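Local atomic coordinates of N-acetylglucosamine 2-epimerase (Xylella fastidiosa, PDB entry 3GT5), a protein that is probably a sugar isomerase related to the N-acylglucosamine 2-epimerases, its own substrate not established. Residues G290-G295 and D336-Y341; K307-Q312 and Y377-A382; Q344-H349 and R356-D361. All coordinates share one frame; numbering follows the deposited sequence.

Contact 1: residues G290-G295 and D336-Y341; sequences GGLCYG and DRLWAY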
loop_
_atom_site.group_PDB
_atom_site.type_symbol
_atom_site.label_atom_id
_atom_site.label_comp_id
_atom_site.label_asym_id
_atom_site.label_seq_id
_atom_site.Cartn_x
_atom_site.Cartn_y
_atom_site.Cartn_z
ATOM N N GLY A 290 10.710 -19.916 -7.370
ATOM C CA GLY A 290 9.375 -19.286 -7.265
ATOM C C GLY A 290 9.444 -17.910 -6.625
ATOM O O GLY A 290 10.342 -17.615 -5.831
ATOM N N GLY A 291 8.483 -17.048 -6.991
ATOM C CA GLY A 291 8.278 -15.779 -6.264
ATOM C C GLY A 291 8.949 -14.621 -6.992
ATOM O O GLY A 291 9.910 -14.814 -7.709
ATOM N N LEU A 292 8.429 -13.415 -6.783
ATOM C CA LEU A 292 9.037 -12.223 -7.348
ATOM C C LEU A 292 10.083 -11.664 -6.376
ATOM O O LEU A 292 9.798 -11.409 -5.182
ATOM C CB LEU A 292 7.966 -11.162 -7.605
ATOM C CG LEU A 292 6.904 -11.472 -8.636
ATOM C CD1 LEU A 292 5.805 -10.400 -8.537
ATOM C CD2 LEU A 292 7.512 -11.496 -10.013
ATOM N N CYS A 293 11.305 -11.462 -6.900
ATOM C CA CYS A 293 12.388 -10.829 -6.136
ATOM C C CYS A 293 12.089 -9.358 -5.825
ATOM O O CYS A 293 11.246 -8.741 -6.492
ATOM C CB CYS A 293 13.704 -10.917 -6.922
ATOM S SG CYS A 293 14.268 -12.626 -7.108
ATOM N N TYR A 294 12.749 -8.823 -4.811
ATOM C CA TYR A 294 12.436 -7.486 -4.282
ATOM C C TYR A 294 12.872 -6.339 -5.206
ATOM O O TYR A 294 12.145 -5.344 -5.334
ATOM C CB TYR A 294 13.094 -7.293 -2.947
ATOM C CG TYR A 294 12.638 -6.116 -2.128
ATOM C CD1 TYR A 294 11.283 -5.863 -1.894
ATOM C CD2 TYR A 294 13.568 -5.311 -1.497
ATOM C CE1 TYR A 294 10.887 -4.818 -1.055
ATOM C CE2 TYR A 294 13.186 -4.248 -0.694
ATOM C CZ TYR A 294 11.846 -4.010 -0.480
ATOM O OH TYR A 294 11.503 -2.987 0.368
ATOM N N GLY A 295 14.047 -6.472 -5.826
ATOM C CA GLY A 295 14.673 -5.330 -6.496
ATOM C C GLY A 295 15.612 -5.722 -7.613
ATOM O O GLY A 295 16.249 -6.786 -7.563
ATOM N N ASP A 336 -2.358 -17.349 -11.008
ATOM C CA ASP A 336 -2.313 -18.691 -10.433
ATOM C C ASP A 336 -0.931 -19.030 -9.910
ATOM O O ASP A 336 -0.807 -19.595 -8.848
ATOM C CB ASP A 336 -2.714 -19.764 -11.467
ATOM C CG ASP A 336 -4.204 -19.751 -11.836
ATOM O OD1 ASP A 336 -5.074 -19.105 -11.197
ATOM O OD2 ASP A 336 -4.520 -20.456 -12.819
ATOM N N ARG A 337 0.118 -18.679 -10.631
ATOM C CA ARG A 337 1.464 -19.015 -10.146
ATOM C C ARG A 337 1.906 -18.172 -8.954
ATOM O O ARG A 337 2.635 -18.652 -8.059
ATOM C CB ARG A 337 2.509 -19.063 -11.293
ATOM C CG ARG A 337 3.036 -17.776 -11.852
ATOM C CD ARG A 337 4.187 -18.070 -12.905
ATOM N NE ARG A 337 3.739 -18.867 -14.064
ATOM C CZ ARG A 337 3.186 -18.412 -15.209
ATOM N NH1 ARG A 337 2.984 -17.124 -15.453
ATOM N NH2 ARG A 337 2.833 -19.277 -16.155
ATOM N N LEU A 338 1.459 -16.912 -8.927
ATOM C CA LEU A 338 1.740 -16.040 -7.793
ATOM C C LEU A 338 1.059 -16.601 -6.553
ATOM O O LEU A 338 1.664 -16.680 -5.490
ATOM C CB LEU A 338 1.283 -14.587 -8.084
ATOM C CG LEU A 338 2.270 -13.844 -9.004
ATOM C CD1 LEU A 338 1.589 -12.633 -9.643
ATOM C CD2 LEU A 338 3.510 -13.390 -8.278
ATOM N N TRP A 339 -0.215 -16.974 -6.686
ATOM C CA TRP A 339 -0.893 -17.577 -5.529
ATOM C C TRP A 339 -0.260 -18.924 -5.124
ATOM O O TRP A 339 -0.163 -19.195 -3.942
ATOM C CB TRP A 339 -2.391 -17.761 -5.787
ATOM C CG TRP A 339 -3.242 -16.676 -5.290
ATOM C CD1 TRP A 339 -4.102 -15.901 -6.013
ATOM C CD2 TRP A 339 -3.375 -16.262 -3.935
ATOM N NE1 TRP A 339 -4.743 -15.013 -5.184
ATOM C CE2 TRP A 339 -4.320 -15.217 -3.904
ATOM C CE3 TRP A 339 -2.805 -16.689 -2.730
ATOM C CZ2 TRP A 339 -4.684 -14.590 -2.716
ATOM C CZ3 TRP A 339 -3.143 -16.054 -1.568
ATOM C CH2 TRP A 339 -4.079 -15.017 -1.562
ATOM N N ALA A 340 0.124 -19.753 -6.094
ATOM C CA ALA A 340 0.731 -21.047 -5.772
ATOM C C ALA A 340 1.990 -20.844 -4.957
ATOM O O ALA A 340 2.213 -21.526 -3.963
ATOM C CB ALA A 340 1.018 -21.844 -7.012
ATOM N N TYR A 341 2.836 -19.889 -5.379
ATOM C CA TYR A 341 4.001 -19.524 -4.567
ATOM C C TYR A 341 3.649 -19.024 -3.148
ATOM O O TYR A 341 4.189 -19.455 -2.119
ATOM C CB TYR A 341 4.824 -18.458 -5.289
ATOM C CG TYR A 341 5.943 -18.001 -4.427
ATOM C CD1 TYR A 341 7.061 -18.805 -4.229
ATOM C CD2 TYR A 341 5.881 -16.805 -3.740
ATOM C CE1 TYR A 341 8.057 -18.414 -3.392
ATOM C CE2 TYR A 341 6.878 -16.410 -2.878
ATOM C CZ TYR A 341 7.976 -17.222 -2.704
ATOM O OH TYR A 341 9.006 -16.869 -1.830
#

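Contact 2: residues K307-Q312 and Y377-A382; sequences KYFWVQ and YHTMGA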
loop_
_atom_site.group_PDB
_atom_site.type_symbol
_atom_site.label_atom_id
_atom_site.label_comp_id
_atom_site.label_asym_id
_atom_site.label_seq_id
_atom_site.Cartn_x
_atom_site.Cartn_y
_atom_site.Cartn_z
ATOM N N LYS A 307 12.116 -12.236 -0.890
ATOM C CA LYS A 307 10.771 -12.373 -1.376
ATOM C C LYS A 307 9.847 -11.774 -0.306
ATOM O O LYS A 307 9.724 -12.309 0.801
ATOM C CB LYS A 307 10.418 -13.857 -1.590
ATOM C CG LYS A 307 11.431 -14.666 -2.411
ATOM C CD LYS A 307 11.587 -14.235 -3.825
ATOM C CE LYS A 307 12.826 -14.964 -4.489
ATOM N NZ LYS A 307 12.730 -16.462 -4.514
ATOM N N TYR A 308 9.190 -10.663 -0.644
ATOM C CA TYR A 308 8.392 -9.918 0.285
ATOM C C TYR A 308 6.910 -10.201 0.016
ATOM O O TYR A 308 6.445 -10.274 -1.113
ATOM C CB TYR A 308 8.619 -8.429 0.110
ATOM C CG TYR A 308 9.859 -7.882 0.787
ATOM C CD1 TYR A 308 9.759 -7.013 1.839
ATOM C CD2 TYR A 308 11.142 -8.201 0.317
ATOM C CE1 TYR A 308 10.899 -6.483 2.444
ATOM C CE2 TYR A 308 12.280 -7.676 0.917
ATOM C CZ TYR A 308 12.151 -6.805 1.951
ATOM O OH TYR A 308 13.278 -6.285 2.557
ATOM N N PHE A 309 6.152 -10.184 1.077
ATOM C CA PHE A 309 4.718 -10.468 1.029
ATOM C C PHE A 309 3.976 -9.551 0.042
ATOM O O PHE A 309 3.260 -10.021 -0.838
ATOM C CB PHE A 309 4.099 -10.386 2.445
ATOM C CG PHE A 309 3.894 -8.987 3.001
ATOM C CD1 PHE A 309 2.616 -8.488 3.201
ATOM C CD2 PHE A 309 4.989 -8.179 3.379
ATOM C CE1 PHE A 309 2.423 -7.214 3.710
ATOM C CE2 PHE A 309 4.793 -6.889 3.844
ATOM C CZ PHE A 309 3.501 -6.421 4.038
ATOM N N TRP A 310 4.220 -8.252 0.181
ATOM C CA TRP A 310 3.421 -7.248 -0.520
ATOM C C TRP A 310 3.700 -7.233 -2.012
ATOM O O TRP A 310 2.828 -6.939 -2.846
ATOM C CB TRP A 310 3.620 -5.871 0.099
ATOM C CG TRP A 310 4.989 -5.231 -0.124
ATOM C CD1 TRP A 310 6.038 -5.251 0.721
ATOM C CD2 TRP A 310 5.394 -4.464 -1.264
ATOM N NE1 TRP A 310 7.103 -4.553 0.173
ATOM C CE2 TRP A 310 6.718 -4.029 -1.025
ATOM C CE3 TRP A 310 4.761 -4.097 -2.455
ATOM C CZ2 TRP A 310 7.430 -3.247 -1.924
ATOM C CZ3 TRP A 310 5.476 -3.324 -3.385
ATOM C CH2 TRP A 310 6.807 -2.905 -3.105
ATOM N N VAL A 311 4.937 -7.584 -2.394
ATOM C CA VAL A 311 5.287 -7.747 -3.823
ATOM C C VAL A 311 4.461 -8.824 -4.544
ATOM O O VAL A 311 3.953 -8.620 -5.637
ATOM C CB VAL A 311 6.825 -8.002 -3.964
ATOM C CG1 VAL A 311 7.227 -8.153 -5.411
ATOM C CG2 VAL A 311 7.571 -6.793 -3.290
ATOM N N GLN A 312 4.290 -9.959 -3.883
ATOM C CA GLN A 312 3.497 -11.007 -4.448
ATOM C C GLN A 312 2.016 -10.587 -4.508
ATOM O O GLN A 312 1.354 -10.839 -5.496
ATOM C CB GLN A 312 3.656 -12.295 -3.641
ATOM C CG GLN A 312 5.039 -12.597 -3.084
ATOM C CD GLN A 312 6.192 -12.506 -4.073
ATOM O OE1 GLN A 312 6.114 -12.994 -5.192
ATOM N NE2 GLN A 312 7.297 -11.914 -3.628
ATOM N N TYR A 377 -2.694 -5.178 5.300
ATOM C CA TYR A 377 -3.390 -4.283 4.369
ATOM C C TYR A 377 -3.078 -4.666 2.925
ATOM O O TYR A 377 -3.984 -4.742 2.096
ATOM C CB TYR A 377 -3.070 -2.782 4.698
ATOM C CG TYR A 377 -2.780 -1.915 3.466
ATOM C CD1 TYR A 377 -3.792 -1.209 2.803
ATOM C CD2 TYR A 377 -1.515 -1.820 2.987
ATOM C CE1 TYR A 377 -3.504 -0.395 1.688
ATOM C CE2 TYR A 377 -1.200 -1.043 1.900
ATOM C CZ TYR A 377 -2.179 -0.349 1.239
ATOM O OH TYR A 377 -1.765 0.386 0.152
ATOM N N HIS A 378 -1.822 -4.990 2.596
ATOM C CA HIS A 378 -1.510 -5.337 1.229
ATOM C C HIS A 378 -2.130 -6.671 0.814
ATOM O O HIS A 378 -2.563 -6.797 -0.346
ATOM C CB HIS A 378 -0.004 -5.483 0.970
ATOM C CG HIS A 378 0.742 -4.206 0.855
ATOM N ND1 HIS A 378 0.719 -3.429 -0.280
ATOM C CD2 HIS A 378 1.589 -3.593 1.718
ATOM C CE1 HIS A 378 1.533 -2.399 -0.120
ATOM N NE2 HIS A 378 2.066 -2.470 1.086
ATOM N N THR A 379 -2.155 -7.675 1.709
ATOM C CA THR A 379 -2.616 -8.991 1.291
ATOM C C THR A 379 -4.148 -9.082 1.275
ATOM O O THR A 379 -4.756 -9.557 0.314
ATOM C CB THR A 379 -1.976 -10.080 2.159
ATOM O OG1 THR A 379 -2.390 -9.906 3.524
ATOM C CG2 THR A 379 -0.486 -9.933 2.066
ATOM N N MET A 380 -4.771 -8.639 2.349
ATOM C CA MET A 380 -6.235 -8.523 2.380
ATOM C C MET A 380 -6.757 -7.539 1.350
ATOM O O MET A 380 -7.756 -7.819 0.677
ATOM C CB MET A 380 -6.733 -8.138 3.772
ATOM C CG MET A 380 -6.639 -9.273 4.853
ATOM S SD MET A 380 -7.391 -8.898 6.502
ATOM C CE MET A 380 -6.158 -7.681 7.083
ATOM N N GLY A 381 -6.078 -6.417 1.192
ATOM C CA GLY A 381 -6.415 -5.449 0.134
ATOM C C GLY A 381 -6.399 -6.008 -1.291
ATOM O O GLY A 381 -7.259 -5.679 -2.107
ATOM N N ALA A 382 -5.390 -6.819 -1.602
ATOM C CA ALA A 382 -5.341 -7.504 -2.846
ATOM C C ALA A 382 -6.554 -8.418 -3.032
ATOM O O ALA A 382 -7.136 -8.473 -4.119
ATOM C CB ALA A 382 -4.025 -8.320 -2.973
#

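Contact 3: residues Q344-H349 and R356-D361; sequences QHMVDH and RLLDGD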
loop_
_atom_site.group_PDB
_atom_site.type_symbol
_atom_site.label_atom_id
_atom_site.label_comp_id
_atom_site.label_asym_id
_atom_site.label_seq_id
_atom_site.Cartn_x
_atom_site.Cartn_y
_atom_site.Cartn_z
ATOM N N GLN A 344 2.184 -21.753 -0.835
ATOM C CA GLN A 344 3.167 -22.734 -0.418
ATOM C C GLN A 344 4.174 -22.128 0.561
ATOM O O GLN A 344 4.620 -22.812 1.494
ATOM C CB GLN A 344 3.895 -23.353 -1.631
ATOM C CG GLN A 344 4.983 -24.365 -1.238
ATOM C CD GLN A 344 4.414 -25.570 -0.508
ATOM O OE1 GLN A 344 3.408 -26.155 -0.939
ATOM N NE2 GLN A 344 5.047 -25.947 0.612
ATOM N N HIS A 345 4.579 -20.873 0.351
ATOM C CA HIS A 345 5.684 -20.303 1.138
ATOM C C HIS A 345 5.429 -19.125 2.071
ATOM O O HIS A 345 6.141 -18.941 3.048
ATOM C CB HIS A 345 6.826 -19.915 0.194
ATOM C CG HIS A 345 7.419 -21.083 -0.548
ATOM N ND1 HIS A 345 7.156 -21.345 -1.873
ATOM C CD2 HIS A 345 8.242 -22.076 -0.127
ATOM C CE1 HIS A 345 7.786 -22.453 -2.234
ATOM N NE2 HIS A 345 8.448 -22.914 -1.189
ATOM N N MET A 346 4.499 -18.251 1.703
ATOM C CA MET A 346 4.332 -16.994 2.413
ATOM C C MET A 346 3.155 -16.936 3.393
ATOM O O MET A 346 3.188 -16.174 4.346
ATOM C CB MET A 346 4.194 -15.841 1.399
ATOM C CG MET A 346 5.398 -15.724 0.460
ATOM S SD MET A 346 6.116 -14.028 0.274
ATOM C CE MET A 346 6.459 -13.824 1.970
ATOM N N VAL A 347 2.105 -17.709 3.149
ATOM C CA VAL A 347 0.951 -17.688 4.033
ATOM C C VAL A 347 1.179 -18.659 5.194
ATOM O O VAL A 347 1.542 -19.812 4.981
ATOM C CB VAL A 347 -0.325 -18.117 3.266
ATOM C CG1 VAL A 347 -1.533 -18.205 4.248
ATOM C CG2 VAL A 347 -0.628 -17.172 2.101
ATOM N N ASP A 348 0.954 -18.182 6.406
ATOM C CA ASP A 348 1.169 -18.977 7.634
ATOM C C ASP A 348 -0.115 -19.786 7.851
ATOM O O ASP A 348 -1.126 -19.238 8.269
ATOM C CB ASP A 348 1.452 -18.066 8.814
ATOM C CG ASP A 348 1.694 -18.834 10.138
ATOM O OD1 ASP A 348 1.324 -20.051 10.220
ATOM O OD2 ASP A 348 2.274 -18.246 11.078
ATOM N N HIS A 349 -0.062 -21.072 7.547
ATOM C CA HIS A 349 -1.246 -21.939 7.680
ATOM C C HIS A 349 -1.543 -22.379 9.124
ATOM O O HIS A 349 -2.610 -22.930 9.370
ATOM C CB HIS A 349 -1.129 -23.135 6.763
ATOM C CG HIS A 349 -0.994 -22.736 5.325
ATOM N ND1 HIS A 349 -2.009 -22.097 4.650
ATOM C CD2 HIS A 349 0.061 -22.761 4.483
ATOM C CE1 HIS A 349 -1.602 -21.798 3.431
ATOM N NE2 HIS A 349 -0.363 -22.228 3.287
ATOM N N ARG A 356 6.361 -11.644 6.594
ATOM C CA ARG A 356 6.783 -10.415 5.909
ATOM C C ARG A 356 7.746 -10.688 4.728
ATOM O O ARG A 356 7.571 -10.161 3.636
ATOM C CB ARG A 356 7.353 -9.388 6.870
ATOM C CG ARG A 356 7.707 -8.037 6.235
ATOM C CD ARG A 356 8.177 -7.006 7.245
ATOM N NE ARG A 356 9.582 -7.237 7.618
ATOM C CZ ARG A 356 10.642 -6.708 7.009
ATOM N NH1 ARG A 356 11.860 -7.011 7.450
ATOM N NH2 ARG A 356 10.512 -5.868 5.982
ATOM N N LEU A 357 8.761 -11.521 4.937
ATOM C CA LEU A 357 9.695 -11.811 3.890
ATOM C C LEU A 357 10.407 -13.134 4.113
ATOM O O LEU A 357 10.399 -13.672 5.215
ATOM C CB LEU A 357 10.714 -10.670 3.769
ATOM C CG LEU A 357 11.849 -10.633 4.791
ATOM C CD1 LEU A 357 12.909 -9.578 4.351
ATOM C CD2 LEU A 357 11.300 -10.328 6.154
ATOM N N LEU A 358 10.960 -13.665 3.034
ATOM C CA LEU A 358 11.786 -14.857 3.076
ATOM C C LEU A 358 13.056 -14.484 2.330
ATOM O O LEU A 358 13.068 -13.546 1.491
ATOM C CB LEU A 358 11.085 -16.013 2.402
ATOM C CG LEU A 358 9.680 -16.386 2.934
ATOM C CD1 LEU A 358 9.055 -17.384 1.944
ATOM C CD2 LEU A 358 9.804 -16.952 4.367
ATOM N N ASP A 359 14.127 -15.231 2.575
ATOM C CA ASP A 359 15.314 -15.017 1.775
ATOM C C ASP A 359 15.138 -15.648 0.379
ATOM O O ASP A 359 14.088 -16.193 0.044
ATOM C CB ASP A 359 16.578 -15.468 2.541
ATOM C CG ASP A 359 16.752 -16.973 2.558
ATOM O OD1 ASP A 359 15.932 -17.685 1.976
ATOM O OD2 ASP A 359 17.748 -17.442 3.163
ATOM N N GLY A 360 16.142 -15.536 -0.487
ATOM C CA GLY A 360 15.984 -15.970 -1.867
ATOM C C GLY A 360 15.717 -17.466 -1.980
ATOM O O GLY A 360 15.045 -17.922 -2.945
ATOM N N ASP A 361 16.189 -18.211 -0.970
ATOM C CA ASP A 361 15.907 -19.667 -0.825
ATOM C C ASP A 361 14.581 -20.015 -0.119
ATOM O O ASP A 361 14.341 -21.174 0.255
ATOM C CB ASP A 361 17.056 -20.326 -0.071
ATOM C CG ASP A 361 18.366 -20.225 -0.833
ATOM O OD1 ASP A 361 18.361 -20.523 -2.059
ATOM O OD2 ASP A 361 19.367 -19.821 -0.205
#

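Contact 1: residues G290-G295 and D336-Y341
Gly291 lies flat against the ring of Tyr341. Its CA stands 3.5 Å from the ring centroid and only 6° off the ring normal, which is the geometry of a CH-pi contact made over the middle of a face. The peptide link before it runs alongside: Gly291 N lies over the same face, 3.6 Å from Tyr341 CD1, and Gly290 O comes within 3.4 Å of Tyr341 CE1 at an oblique angle. Both glycines have positive phi with extended psi, a backbone state open chiefly to glycine, and with no side chain in the way the bare main chain can reach the ring. Tyr341 meets it because CG is anti to the backbone N (chi1 175°), which carries the ring off helix 329-346 toward the loop. Beyond the ring, the phenolic OH is hydrogen-bonded to Asn362 OD1, so the ring is held at its far end as well.

The second touch is looser. Leu338 CD2 lies against CD1 and CG of Leu292, 3.8 Å from CD1, and both leucines also rest on Trp285 and Ser315. Elsewhere on this helix segment, Ala340 is exposed to solvent and Asp336, partly exposed, forms a salt bridge with Arg6.

The loop between helix 269-284 and strand 295-296 is thus joined to helix 329-346 without any hydrogen bond between the two segments. Their direct cohesion probably rests on dispersion and a weak CH-pi attraction, and so on close fit.

Contact 2: residues K307-Q312 and Y377-A382
Three oxygens grip Lys307 NZ, at the start of the segment whose Phe309 and Trp310 pack against His378 and Thr379: Asp286 OD1 in a salt bridge, and the carbonyls of Gly290 and Gly360 by hydrogen bonds. At the turn from strand into helix, Tyr308 is the N-cap residue, and Gln312 NE2 donates to Tyr308 O at 3.1 Å, with the N-H...O angle at 151° and the donor lying above the carbonyl plane. This bond ties the end of strand 302-308 to the first turn of helix 309-326.

Across the contact His378 is central. Trp310 CB sits over one face of the imidazole, 3.5 Å from its centroid, and Tyr377 CE2 lies over the opposite face, 3.5 Å above the plane, so the ring is sandwiched between a methylene and a neighbouring phenol. The indole itself overlaps the imidazole little: its five-membered ring is slid aside, with centroids 5.0 Å apart.

The two helices, 309-326 and 377-387, belong to the (alpha/alpha)6 barrel expected of this family, and the aromatic cluster of Phe309, Trp310 and His378 packs one against the other. Phe309 and His378 form an offset edge-to-face pair, the edge of His378 toward the face of Phe309, with centroids 5.8 Å apart and planes at 81°. Phe309 reaches this place with CG lodged between the backbone N and the carbonyl carbon (chi1 75°). Thr379 CG2 meets the rim of the same ring in its plane, 3.6 Å from Phe309 CD1. Two polar atoms of helix 377-387 are bonded outside the contact: His378 ND1 to Glu314 OE2, and Thr379 OG1 to Asp376 OD1.

Contact 3: residues Q344-H349 and R356-D361
Leu358 sets one methyl against helix 329-346 at His345: its CD1 lies 3.5 Å from His345 O and 3.8 Å from His345 CB. The leucine gets there with CG anti to its own carbonyl carbon (chi1 -56°), leading from a CB that already points at the helix. His345 also directs its CB toward the strand; of its side chain, CB makes the touch, and its backbone O lies closer still to the leucine methyl. The imidazole turns elsewhere, one face resting on Gln344 CG and the ring meeting that of Tyr341.

Met346 works by bending. Its chain leaves the staggered positions at chi2 (-131°) and folds again at chi3 (58°), which brings the terminal CE back over the strand. There it reaches 4.2 Å from Arg356 O, 4.3 Å from Leu357 CA and 4.2 Å from Leu358 CG. These are loose van der Waals distances, with only the Leu358 pair joining apolar side chains.

The helix widens into a pi-type turn at 344-346, and the chain soon returns as strand 357-358, an outer strand of the small antiparallel sheet next to strand 302-308. Tyr341 of the helix and Gln312 of helix 309-326 adjoin Met346 in the wedge between helices and sheet.

In the fold
The three contacts form one neighbourhood, with centres 10 to 12 Å apart. Along the chain the segments of contacts 1 and 2 alternate, and a probable hydrogen bond from Leu292 N to Gln312 OE1 (2.8 Å) joins them. Contact 1 meets contact 3 on helix 329-346, where Tyr341 CE2 packs 3.7 Å from Met346 CG. Contacts 2 and 3 share a sheet: Lys307 N lies 2.9 Å from Leu358 O, and Phe309 N 2.9 Å from Arg356 O. Contact 2 is nearest the middle of the chain, its centre about 8 Å away, against 18 and 19 Å for contacts 1 and 3; family members probably bind sugar inside the barrel, but no site is located here.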